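Local coordinates for protein acetyltransferase of GNAT family (Staphylococcus aureus subsp. aureus Mu50, PDB 3D8P) that probably transfers an acetyl group from acetyl-coenzyme A to an acceptor substrate, as other acetyltransferases of the GNAT family do, at residues H46-S51 against L81-V86; G52-L57 against K108-D113; I69-L74 against D101-T106; I115-I120 against N133-I138. All blocks are in the same frame, centred on the assembly; numbering follows the deposited sequence.

Interaction 1: H46-S51 against L81-V86; sequences HNYLNS and LKKMFV. With EDO (1,2-ethanediol), chain G; EDO (1,2-ethanediol), chain F; ACT (acetate ion), chain E.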
# COMPACT_ATOMS: atom_id res chain seq x y z
N HIS A 46 -2.71 4.09 -14.74
CA HIS A 46 -2.27 3.03 -15.60
C HIS A 46 -1.75 1.82 -14.81
O HIS A 46 -2.17 0.69 -15.05
CB HIS A 46 -1.20 3.53 -16.56
CG HIS A 46 -0.65 2.45 -17.42
ND1 HIS A 46 0.56 1.85 -17.15
CD2 HIS A 46 -1.15 1.82 -18.50
CE1 HIS A 46 0.79 0.91 -18.05
NE2 HIS A 46 -0.23 0.88 -18.89
N ASN A 47 -0.87 2.07 -13.85
CA ASN A 47 -0.25 0.95 -13.10
C ASN A 47 -1.16 0.26 -12.09
O ASN A 47 -0.99 -0.93 -11.87
CB ASN A 47 1.05 1.37 -12.42
CG ASN A 47 2.08 1.87 -13.40
OD1 ASN A 47 2.64 2.93 -13.22
ND2 ASN A 47 2.26 1.14 -14.48
N TYR A 48 -2.12 0.97 -11.52
CA TYR A 48 -2.99 0.42 -10.46
C TYR A 48 -4.44 0.30 -10.86
O TYR A 48 -4.99 -0.78 -10.76
CB TYR A 48 -2.90 1.28 -9.18
CG TYR A 48 -1.55 1.22 -8.52
CD1 TYR A 48 -1.28 0.24 -7.56
CD2 TYR A 48 -0.54 2.12 -8.86
CE1 TYR A 48 -0.01 0.17 -6.94
CE2 TYR A 48 0.70 2.06 -8.26
CZ TYR A 48 0.95 1.07 -7.28
OH TYR A 48 2.18 1.00 -6.66
N LEU A 49 -5.05 1.39 -11.30
CA LEU A 49 -6.48 1.40 -11.57
C LEU A 49 -6.88 0.66 -12.83
O LEU A 49 -7.82 -0.10 -12.81
CB LEU A 49 -7.04 2.82 -11.58
CG LEU A 49 -6.72 3.70 -10.35
CD1 LEU A 49 -7.53 5.01 -10.38
CD2 LEU A 49 -6.92 2.94 -9.04
N ASN A 50 -6.15 0.86 -13.92
CA ASN A 50 -6.51 0.28 -15.21
C ASN A 50 -6.10 -1.16 -15.38
O ASN A 50 -6.52 -1.82 -16.34
CB ASN A 50 -5.89 1.10 -16.36
CG ASN A 50 -6.47 2.48 -16.48
OD1 ASN A 50 -7.47 2.80 -15.82
ND2 ASN A 50 -5.86 3.31 -17.33
N SER A 51 -5.25 -1.62 -14.47
CA SER A 51 -4.67 -2.94 -14.50
C SER A 51 -5.44 -3.92 -13.65
O SER A 51 -5.00 -5.03 -13.49
CB SER A 51 -3.23 -2.85 -13.96
OG SER A 51 -3.18 -2.42 -12.59
N LEU A 81 0.06 -5.85 -2.03
CA LEU A 81 -0.14 -4.54 -1.40
C LEU A 81 1.09 -3.67 -1.67
O LEU A 81 2.21 -4.15 -1.63
CB LEU A 81 -0.40 -4.69 0.10
CG LEU A 81 -1.17 -3.60 0.81
CD1 LEU A 81 -2.66 -3.60 0.39
CD2 LEU A 81 -1.07 -3.73 2.34
N LYS A 82 0.84 -2.40 -2.00
CA LYS A 82 1.88 -1.45 -2.32
C LYS A 82 1.62 -0.08 -1.70
O LYS A 82 0.48 0.29 -1.45
CB LYS A 82 2.01 -1.29 -3.82
CG LYS A 82 2.20 -2.61 -4.57
CD LYS A 82 3.24 -2.52 -5.64
CE LYS A 82 4.62 -2.78 -5.08
NZ LYS A 82 4.81 -4.23 -4.76
N LYS A 83 2.71 0.62 -1.41
CA LYS A 83 2.70 2.04 -1.02
C LYS A 83 1.70 2.37 0.07
O LYS A 83 0.90 3.29 -0.09
CB LYS A 83 2.43 2.92 -2.26
CG LYS A 83 3.29 2.64 -3.48
CD LYS A 83 4.79 2.90 -3.28
CE LYS A 83 5.56 2.52 -4.55
NZ LYS A 83 7.03 2.43 -4.37
N MSE A 84 1.73 1.61 1.16
CA MSE A 84 0.91 1.93 2.32
C MSE A 84 1.67 2.88 3.25
O MSE A 84 2.75 2.56 3.74
CB MSE A 84 0.44 0.71 3.08
CG MSE A 84 -0.59 1.12 4.13
SE MSE A 84 -1.25 -0.35 5.13
CE MSE A 84 -2.63 0.64 6.01
N PHE A 85 1.11 4.06 3.45
CA PHE A 85 1.72 5.12 4.23
C PHE A 85 0.64 5.90 4.97
O PHE A 85 -0.46 6.05 4.45
CB PHE A 85 2.50 6.08 3.34
CG PHE A 85 3.74 5.50 2.77
CD1 PHE A 85 4.92 5.48 3.51
CD2 PHE A 85 3.74 4.97 1.50
CE1 PHE A 85 6.09 4.93 2.99
CE2 PHE A 85 4.91 4.40 0.98
CZ PHE A 85 6.07 4.38 1.74
N VAL A 86 0.97 6.39 6.16
CA VAL A 86 0.05 7.17 6.98
C VAL A 86 0.85 8.30 7.58
O VAL A 86 1.94 8.11 8.08
CB VAL A 86 -0.61 6.33 8.10
CG1 VAL A 86 -1.45 7.22 9.06
CG2 VAL A 86 -1.46 5.22 7.49
C1 EDO G . 3.67 -3.06 1.24
O1 EDO G . 4.91 -2.55 0.77
C2 EDO G . 2.64 -1.96 1.39
O2 EDO G . 3.36 -0.76 1.59
C1 EDO F . 5.56 1.07 4.04
O1 EDO F . 4.82 0.98 2.81
C2 EDO F . 5.13 -0.02 5.01
O2 EDO F . 5.54 -1.31 4.53
C ACT E . 4.49 4.09 7.39
O ACT E . 4.82 2.97 7.87
OXT ACT E . 3.28 4.41 7.33
CH3 ACT E . 5.53 5.05 6.91

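Interaction 2: G52-L57 against K108-D113; sequences GGQFWL and KEQNID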
# COMPACT_ATOMS: atom_id res chain seq x y z
N GLY A 52 -6.57 -3.51 -13.09
CA GLY A 52 -7.35 -4.40 -12.23
C GLY A 52 -6.95 -4.30 -10.77
O GLY A 52 -7.34 -5.15 -9.97
N GLY A 53 -6.20 -3.25 -10.43
CA GLY A 53 -5.76 -3.02 -9.06
C GLY A 53 -6.57 -1.95 -8.37
O GLY A 53 -7.68 -1.67 -8.78
N GLN A 54 -6.00 -1.37 -7.31
CA GLN A 54 -6.63 -0.34 -6.50
C GLN A 54 -5.61 0.69 -6.04
O GLN A 54 -4.45 0.41 -5.89
CB GLN A 54 -7.24 -0.96 -5.23
CG GLN A 54 -8.32 -2.01 -5.44
CD GLN A 54 -8.62 -2.80 -4.18
OE1 GLN A 54 -8.83 -2.23 -3.13
NE2 GLN A 54 -8.62 -4.13 -4.28
N PHE A 55 -6.07 1.91 -5.84
CA PHE A 55 -5.27 2.91 -5.15
C PHE A 55 -6.24 3.87 -4.46
O PHE A 55 -7.04 4.57 -5.11
CB PHE A 55 -4.25 3.60 -6.07
CG PHE A 55 -3.06 4.08 -5.33
CD1 PHE A 55 -3.17 5.13 -4.42
CD2 PHE A 55 -1.85 3.44 -5.45
CE1 PHE A 55 -2.09 5.57 -3.70
CE2 PHE A 55 -0.75 3.88 -4.73
CZ PHE A 55 -0.87 4.94 -3.85
N TRP A 56 -6.16 3.87 -3.13
CA TRP A 56 -7.04 4.65 -2.27
C TRP A 56 -6.25 5.68 -1.49
O TRP A 56 -5.08 5.47 -1.14
CB TRP A 56 -7.79 3.74 -1.29
CG TRP A 56 -8.56 2.62 -1.93
CD1 TRP A 56 -8.19 1.29 -1.97
CD2 TRP A 56 -9.82 2.71 -2.62
NE1 TRP A 56 -9.14 0.56 -2.64
CE2 TRP A 56 -10.15 1.40 -3.05
CE3 TRP A 56 -10.70 3.76 -2.90
CZ2 TRP A 56 -11.32 1.12 -3.75
CZ3 TRP A 56 -11.86 3.49 -3.59
CH2 TRP A 56 -12.15 2.17 -4.02
N LEU A 57 -6.89 6.82 -1.23
CA LEU A 57 -6.31 7.88 -0.43
C LEU A 57 -7.19 8.14 0.77
O LEU A 57 -8.40 8.23 0.65
CB LEU A 57 -6.23 9.19 -1.23
CG LEU A 57 -5.52 9.11 -2.58
CD1 LEU A 57 -5.58 10.45 -3.27
CD2 LEU A 57 -4.07 8.62 -2.40
N LYS A 108 -12.70 -8.66 -1.94
CA LYS A 108 -13.79 -9.61 -1.87
C LYS A 108 -14.75 -9.45 -3.05
O LYS A 108 -15.16 -10.44 -3.66
CB LYS A 108 -14.51 -9.53 -0.52
CG LYS A 108 -13.59 -10.05 0.60
CD LYS A 108 -14.24 -9.99 1.98
CE LYS A 108 -13.32 -10.58 3.08
NZ LYS A 108 -13.99 -10.43 4.42
N GLU A 109 -15.09 -8.21 -3.39
CA GLU A 109 -15.94 -7.96 -4.55
C GLU A 109 -15.29 -8.46 -5.83
O GLU A 109 -15.97 -8.93 -6.73
CB GLU A 109 -16.22 -6.47 -4.73
CG GLU A 109 -17.02 -5.79 -3.64
CD GLU A 109 -16.98 -4.26 -3.76
OE1 GLU A 109 -16.34 -3.73 -4.70
OE2 GLU A 109 -17.56 -3.58 -2.89
N GLN A 110 -13.97 -8.36 -5.92
CA GLN A 110 -13.26 -8.70 -7.15
C GLN A 110 -12.70 -10.12 -7.20
O GLN A 110 -11.93 -10.43 -8.11
CB GLN A 110 -12.19 -7.65 -7.42
CG GLN A 110 -12.83 -6.29 -7.79
CD GLN A 110 -11.83 -5.16 -7.89
OE1 GLN A 110 -10.62 -5.37 -8.00
NE2 GLN A 110 -12.35 -3.92 -7.87
N ASN A 111 -13.13 -10.98 -6.28
CA ASN A 111 -12.68 -12.39 -6.21
C ASN A 111 -11.17 -12.61 -6.06
O ASN A 111 -10.59 -13.51 -6.69
CB ASN A 111 -13.25 -13.16 -7.42
CG ASN A 111 -14.77 -13.17 -7.43
OD1 ASN A 111 -15.39 -13.67 -6.49
ND2 ASN A 111 -15.37 -12.59 -8.48
N ILE A 112 -10.55 -11.77 -5.25
CA ILE A 112 -9.13 -11.91 -4.93
C ILE A 112 -9.05 -12.72 -3.65
O ILE A 112 -9.70 -12.40 -2.66
CB ILE A 112 -8.43 -10.54 -4.82
CG1 ILE A 112 -8.36 -9.90 -6.21
CG2 ILE A 112 -7.03 -10.68 -4.22
CD1 ILE A 112 -7.90 -8.45 -6.19
N ASP A 113 -8.27 -13.79 -3.70
CA ASP A 113 -8.13 -14.75 -2.62
C ASP A 113 -7.14 -14.39 -1.53
O ASP A 113 -7.21 -14.92 -0.42
CB ASP A 113 -7.72 -16.09 -3.23
CG ASP A 113 -8.86 -16.73 -4.00
OD1 ASP A 113 -10.01 -16.50 -3.61
OD2 ASP A 113 -8.60 -17.45 -4.99

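Interaction 3: I69-L74 against D101-T106; sequences IGLIRL and DKVIMT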
# COMPACT_ATOMS: atom_id res chain seq x y z
N ILE A 69 -2.75 3.73 0.04
CA ILE A 69 -2.65 2.26 -0.05
C ILE A 69 -2.92 1.85 -1.48
O ILE A 69 -3.87 2.29 -2.08
CB ILE A 69 -3.62 1.53 0.94
CG1 ILE A 69 -3.15 0.12 1.26
CG2 ILE A 69 -5.06 1.51 0.40
CD1 ILE A 69 -4.02 -0.59 2.30
N GLY A 70 -2.05 1.01 -2.02
CA GLY A 70 -2.19 0.47 -3.36
C GLY A 70 -2.28 -1.05 -3.36
O GLY A 70 -1.85 -1.71 -2.42
N LEU A 71 -2.85 -1.58 -4.43
CA LEU A 71 -2.92 -3.01 -4.63
C LEU A 71 -2.71 -3.32 -6.09
O LEU A 71 -3.36 -2.69 -6.97
CB LEU A 71 -4.28 -3.59 -4.21
CG LEU A 71 -4.38 -5.12 -4.20
CD1 LEU A 71 -4.02 -5.71 -2.83
CD2 LEU A 71 -5.73 -5.62 -4.61
N ILE A 72 -1.81 -4.26 -6.37
CA ILE A 72 -1.72 -4.81 -7.72
C ILE A 72 -2.28 -6.23 -7.76
O ILE A 72 -2.15 -7.01 -6.82
CB ILE A 72 -0.30 -4.74 -8.38
CG1 ILE A 72 0.73 -5.50 -7.57
CG2 ILE A 72 0.12 -3.27 -8.59
CD1 ILE A 72 2.03 -5.82 -8.34
N ARG A 73 -2.88 -6.56 -8.88
CA ARG A 73 -3.41 -7.86 -9.12
C ARG A 73 -2.34 -8.78 -9.74
O ARG A 73 -1.68 -8.42 -10.70
CB ARG A 73 -4.64 -7.73 -10.01
CG ARG A 73 -5.27 -9.06 -10.29
CD ARG A 73 -6.75 -8.97 -10.49
NE ARG A 73 -7.32 -10.30 -10.27
CZ ARG A 73 -8.60 -10.54 -10.00
NH1 ARG A 73 -9.46 -9.54 -9.89
NH2 ARG A 73 -9.01 -11.80 -9.82
N LEU A 74 -2.15 -9.97 -9.14
CA LEU A 74 -1.17 -10.96 -9.63
C LEU A 74 -1.91 -12.03 -10.40
O LEU A 74 -3.12 -11.93 -10.52
CB LEU A 74 -0.45 -11.62 -8.46
CG LEU A 74 0.21 -10.71 -7.43
CD1 LEU A 74 0.89 -11.61 -6.39
CD2 LEU A 74 1.20 -9.72 -8.11
N ASP A 101 -9.01 -2.16 5.37
CA ASP A 101 -10.40 -2.61 5.29
C ASP A 101 -11.04 -2.33 3.92
O ASP A 101 -11.80 -3.15 3.40
CB ASP A 101 -11.24 -1.92 6.38
CG ASP A 101 -10.98 -2.49 7.79
OD1 ASP A 101 -10.40 -3.60 7.92
OD2 ASP A 101 -11.40 -1.84 8.77
N LYS A 102 -10.72 -1.15 3.36
CA LYS A 102 -11.23 -0.75 2.05
C LYS A 102 -10.70 -1.66 0.98
O LYS A 102 -11.43 -2.07 0.08
CB LYS A 102 -10.82 0.69 1.75
CG LYS A 102 -11.38 1.27 0.44
CD LYS A 102 -12.89 1.29 0.44
CE LYS A 102 -13.41 2.09 -0.72
NZ LYS A 102 -14.88 1.99 -0.82
N VAL A 103 -9.41 -1.94 1.06
CA VAL A 103 -8.75 -2.91 0.17
C VAL A 103 -9.38 -4.31 0.36
O VAL A 103 -9.79 -4.93 -0.61
CB VAL A 103 -7.18 -2.91 0.37
CG1 VAL A 103 -6.51 -4.09 -0.33
CG2 VAL A 103 -6.56 -1.60 -0.14
N ILE A 104 -9.49 -4.80 1.59
CA ILE A 104 -10.05 -6.15 1.82
C ILE A 104 -11.47 -6.28 1.25
O ILE A 104 -11.79 -7.23 0.55
CB ILE A 104 -9.93 -6.57 3.30
CG1 ILE A 104 -8.45 -6.88 3.59
CG2 ILE A 104 -10.79 -7.83 3.61
CD1 ILE A 104 -8.13 -6.84 5.02
N MSE A 105 -12.30 -5.28 1.51
CA MSE A 105 -13.67 -5.28 0.98
C MSE A 105 -13.68 -5.28 -0.55
O MSE A 105 -14.47 -5.99 -1.16
CB MSE A 105 -14.40 -4.04 1.49
CG MSE A 105 -15.83 -3.93 1.08
SE MSE A 105 -16.31 -2.05 0.77
CE MSE A 105 -15.22 -1.68 -0.84
N THR A 106 -12.81 -4.48 -1.16
CA THR A 106 -12.75 -4.40 -2.62
C THR A 106 -12.21 -5.70 -3.22
O THR A 106 -12.65 -6.12 -4.28
CB THR A 106 -11.91 -3.17 -3.07
OG1 THR A 106 -12.36 -2.00 -2.36
CG2 THR A 106 -11.99 -2.93 -4.61

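Interaction 4: I115-I120 against N133-I138; sequences IYLGTI and NGFREI. With EDO (1,2-ethanediol), chain G; EDO (1,2-ethanediol), chain F.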
# COMPACT_ATOMS: atom_id res chain seq x y z
N ILE A 115 -3.56 -11.53 -0.30
CA ILE A 115 -2.74 -10.35 -0.41
C ILE A 115 -1.34 -10.64 0.11
O ILE A 115 -1.17 -10.98 1.30
CB ILE A 115 -3.33 -9.16 0.44
CG1 ILE A 115 -4.81 -8.90 0.10
CG2 ILE A 115 -2.48 -7.89 0.27
CD1 ILE A 115 -5.48 -7.82 0.93
N TYR A 116 -0.37 -10.52 -0.79
CA TYR A 116 1.03 -10.62 -0.46
C TYR A 116 1.59 -9.22 -0.31
O TYR A 116 1.05 -8.28 -0.86
CB TYR A 116 1.80 -11.33 -1.59
CG TYR A 116 1.58 -12.82 -1.68
CD1 TYR A 116 2.38 -13.69 -0.96
CD2 TYR A 116 0.59 -13.36 -2.50
CE1 TYR A 116 2.20 -15.04 -1.03
CE2 TYR A 116 0.40 -14.75 -2.56
CZ TYR A 116 1.23 -15.57 -1.83
OH TYR A 116 1.11 -16.94 -1.86
N LEU A 117 2.69 -9.07 0.41
CA LEU A 117 3.42 -7.82 0.43
C LEU A 117 4.86 -8.08 0.81
O LEU A 117 5.18 -9.06 1.47
CB LEU A 117 2.78 -6.79 1.39
CG LEU A 117 2.83 -6.98 2.90
CD1 LEU A 117 4.09 -6.40 3.50
CD2 LEU A 117 1.62 -6.40 3.56
N GLY A 118 5.73 -7.19 0.34
CA GLY A 118 7.12 -7.13 0.77
C GLY A 118 7.30 -5.74 1.38
O GLY A 118 6.68 -4.77 0.95
N THR A 119 8.15 -5.64 2.39
CA THR A 119 8.45 -4.37 3.03
C THR A 119 9.90 -4.41 3.55
O THR A 119 10.55 -5.43 3.50
CB THR A 119 7.38 -4.04 4.12
OG1 THR A 119 7.56 -2.70 4.57
CG2 THR A 119 7.43 -5.02 5.30
N ILE A 120 10.40 -3.29 4.06
CA ILE A 120 11.81 -3.19 4.51
C ILE A 120 11.83 -3.26 6.03
O ILE A 120 10.83 -2.91 6.66
CB ILE A 120 12.45 -1.86 4.04
CG1 ILE A 120 12.19 -1.62 2.54
CG2 ILE A 120 13.94 -1.88 4.29
CD1 ILE A 120 12.99 -2.54 1.61
N ASN A 133 -2.94 -7.38 11.84
CA ASN A 133 -4.04 -7.28 10.90
C ASN A 133 -4.11 -8.40 9.88
O ASN A 133 -4.38 -8.16 8.71
CB ASN A 133 -4.06 -5.88 10.26
CG ASN A 133 -4.52 -4.82 11.23
OD1 ASN A 133 -5.71 -4.72 11.52
ND2 ASN A 133 -3.58 -4.06 11.79
N GLY A 134 -3.89 -9.62 10.34
CA GLY A 134 -4.17 -10.85 9.59
C GLY A 134 -3.09 -11.36 8.66
O GLY A 134 -3.33 -12.29 7.89
N PHE A 135 -1.91 -10.76 8.72
CA PHE A 135 -0.80 -11.13 7.85
C PHE A 135 0.16 -12.06 8.56
O PHE A 135 0.55 -11.81 9.69
CB PHE A 135 -0.03 -9.89 7.35
CG PHE A 135 -0.74 -9.11 6.31
CD1 PHE A 135 -1.69 -8.17 6.66
CD2 PHE A 135 -0.43 -9.32 4.95
CE1 PHE A 135 -2.37 -7.46 5.67
CE2 PHE A 135 -1.08 -8.61 3.96
CZ PHE A 135 -2.06 -7.68 4.32
N ARG A 136 0.57 -13.12 7.87
CA ARG A 136 1.59 -14.01 8.43
C ARG A 136 2.87 -13.74 7.65
O ARG A 136 2.81 -13.36 6.50
CB ARG A 136 1.15 -15.48 8.34
CG ARG A 136 1.11 -16.07 6.93
CD ARG A 136 0.51 -17.47 6.98
NE ARG A 136 0.54 -18.11 5.66
CZ ARG A 136 1.57 -18.79 5.19
NH1 ARG A 136 2.66 -18.94 5.92
NH2 ARG A 136 1.50 -19.32 3.99
N GLU A 137 4.02 -13.91 8.30
CA GLU A 137 5.31 -13.76 7.63
C GLU A 137 5.65 -15.00 6.86
O GLU A 137 5.52 -16.12 7.39
CB GLU A 137 6.46 -13.42 8.61
CG GLU A 137 7.70 -12.92 7.85
CD GLU A 137 8.78 -12.29 8.70
OE1 GLU A 137 8.63 -12.27 9.93
OE2 GLU A 137 9.78 -11.78 8.12
N ILE A 138 6.08 -14.80 5.62
CA ILE A 138 6.44 -15.88 4.69
C ILE A 138 7.90 -15.70 4.24
O ILE A 138 8.53 -14.68 4.48
CB ILE A 138 5.47 -15.98 3.47
CG1 ILE A 138 5.54 -14.75 2.58
CG2 ILE A 138 4.02 -16.12 3.92
CD1 ILE A 138 4.75 -14.82 1.28
C1 EDO G . 3.67 -3.06 1.24
O1 EDO G . 4.91 -2.55 0.77
C2 EDO G . 2.64 -1.96 1.39
O2 EDO G . 3.36 -0.76 1.59
C1 EDO F . 5.56 1.07 4.04
O1 EDO F . 4.82 0.98 2.81
C2 EDO F . 5.13 -0.02 5.01
O2 EDO F . 5.54 -1.31 4.53

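Interaction 1: H46-S51 against L81-V86
The phenol of Tyr-48 leaves helix 44-49 and drives its hydroxyl end into the methylene chains of Lys-82 and Lys-83, meeting both lysines at about a right angle. Tyr-48 OH lies 3.7 Å from Lys-82 CB, which sits at the ring edge, in its plane; it is also 3.8 Å from Lys-82 CD. The second lysine comes in with its CG, 3.7 Å from Tyr-48 OH. Both lysines therefore offer carbon rather than charge: Lys-82, bent at every torsion after the first, carries its ammonium away, and Lys-83 gives its NZ to Gln-38. The buried hydroxyl finds its polar partner in Asp-40, while Phe-55 meets the tyrosine ring edge-to-face. Consecutive strand residues face the same phenol, which fits the left-handed backbone angles of Lys-83 (phi 49°, psi 51°), a break in the usual alternation. Just beyond, N of Met-84 (selenomethionine here) donates a nearly straight bond of 2.9 Å to O2 of the chain G ethanediol, and Met-84 O accepts one of 2.8 Å from O1 of the chain F ethanediol; both diols are probably from the crystallisation liquor. Such a kink is consistent with the bulged central strand of the GNAT fold, which in relatives binds acetyl-coenzyme A in the cleft where it splays from its parallel neighbour, here strand 114-119.

Interaction 2: G52-L57 against K108-D113
A Schellman motif closes helix 95-109, and just at that end Gln-110 leans out toward Gly-52, in the loop before strand 54-59, and Gln-54 at its start. Asn-111, with positive phi, is the C-prime residue; Ile-112 N turns back to Cys-107 O, and Asn-111 N makes a weak bond of 3.4 Å to Lys-108 O. The touch between the segments is light. Gln-110 extends its chain so that OE1 stops 3.8 Å from Gly-52 O, two acceptor oxygens with no bond between them, and 4.4 Å from Gln-54 NE2, too far to bind. Gly-52 takes backbone angles (phi 91°) that suit a residue without a side chain. Gln-54 is held from its own strand instead: Trp-56 NE1 donates to Gln-54 OE1 at 2.8 Å, almost straight (174°), in the indole plane and onto a lone pair in the carbonyl plane. That bond fixes the amide's rotation and leaves NE2 on the side of Gln-110. Around the contact, Gln-54 packs under helix 95-109 on Val-103 and Thr-106, Trp-56 makes a cation-pi contact with Lys-102, and Gln-110 O takes a hydrogen bond from Arg-73 at the end of strand 65-73.

Interaction 3: I69-L74 against D101-T106
Strand 65-73 passes beneath helix 95-109 closely enough that the CA atoms of Leu-71 and Val-103 are 7.6 Å apart. Val-103 carries the contact from the helix, and its two methyls divide the work. CG2 goes to Ile-69, whose CG2 is only 3.5 Å from Val-103 CG2, tighter than ordinary methyl packing; Ile-69 CD1 adds a second touch on Val-103 CG2 at 3.7 Å. The other branch turns the opposite way along the strand: Val-103 CG1 stands anti to its own backbone nitrogen (chi1 168°) and meets Leu-71 CD1 at 3.9 Å. In both pairs the side chains cross at a slant, and the valine straddles Ile-69 and Leu-71, which point up from one face of the sheet with Gly-70 between them. A turn further along, Thr-106 keeps its hydroxyl inside the helix. Thr-106 OG1 donates to Lys-102 O at 2.6 Å, which uses the hydroxyl proton; Thr-106 N reaches Lys-102 O from the opposite face of the carbonyl plane at 3.0 Å. The packing continues on both flanks of the strand: Gln-54 of strand 54-59 touches Leu-71, whereas Leu-81 of strand 78-86 lies against Ile-69 and, one strand farther across, Ile-115 of strand 114-119 reaches both Leu-71 and Val-103.

Interaction 4: I115-I120 against N133-I138
These two segments touch without being sheet neighbours: strand 155-160 runs between strands 114-119 and 136-138, the order expected for the C-terminal part of a GNAT fold, and side chains reach across it. The helix 124-132 links the two segments along the chain. Phe-135 carries its ring across strand 155-160. Its CE2 lies 3.5 Å from Leu-117 CD2, 3.6 Å from Ile-115 O and 4.0 Å from Ile-115 CG2, the first two oblique to the ring. Leu-117 and Phe-135 cross at about a right angle, and Tyr-157 and Arg-159 of the intervening strand pack against the same phenylalanine. Farther along strand 114-119, Gly-118 O accepts a hydrogen bond of 2.8 Å from O1 of the chain G ethanediol, on the side facing strand 78-86. Tyr-116 alternates to the other face of the sheet, where Ile-138 meets it. Ile-138 CG1 is tucked between its backbone nitrogen and carbonyl carbon (chi1 65°), which sends the end of the chain toward the tyrosine: Ile-138 CD1 comes in at the ring edge, in plane, 3.4 Å from Tyr-116 CE1 and 3.5 Å from Tyr-116 CD1.

All four contacts hang on one mixed sheet. Interactions 3 and 4 are buried and apolar, and Ile-115 joins them by packing against Ile-104. Interactions 1 and 2 are only partly buried: interaction 1 sets a hydroxyl against lysine methylenes, while interaction 2 is a light meeting of polar groups. Interactions 2 and 3 share helix 95-109: one lies at its capped C-terminal end, the other under its middle, with Gln-54 bonded by its backbone to Leu-71. Interaction 1 comes to the sheet by way of helix 44-49, and Tyr-48 also packs on Gln-54. The strands of 81-86 and 115-120 are neighbours, joined by a probable hydrogen bond from Leu-81 N to Tyr-116 O, and share both ethanediols where they part.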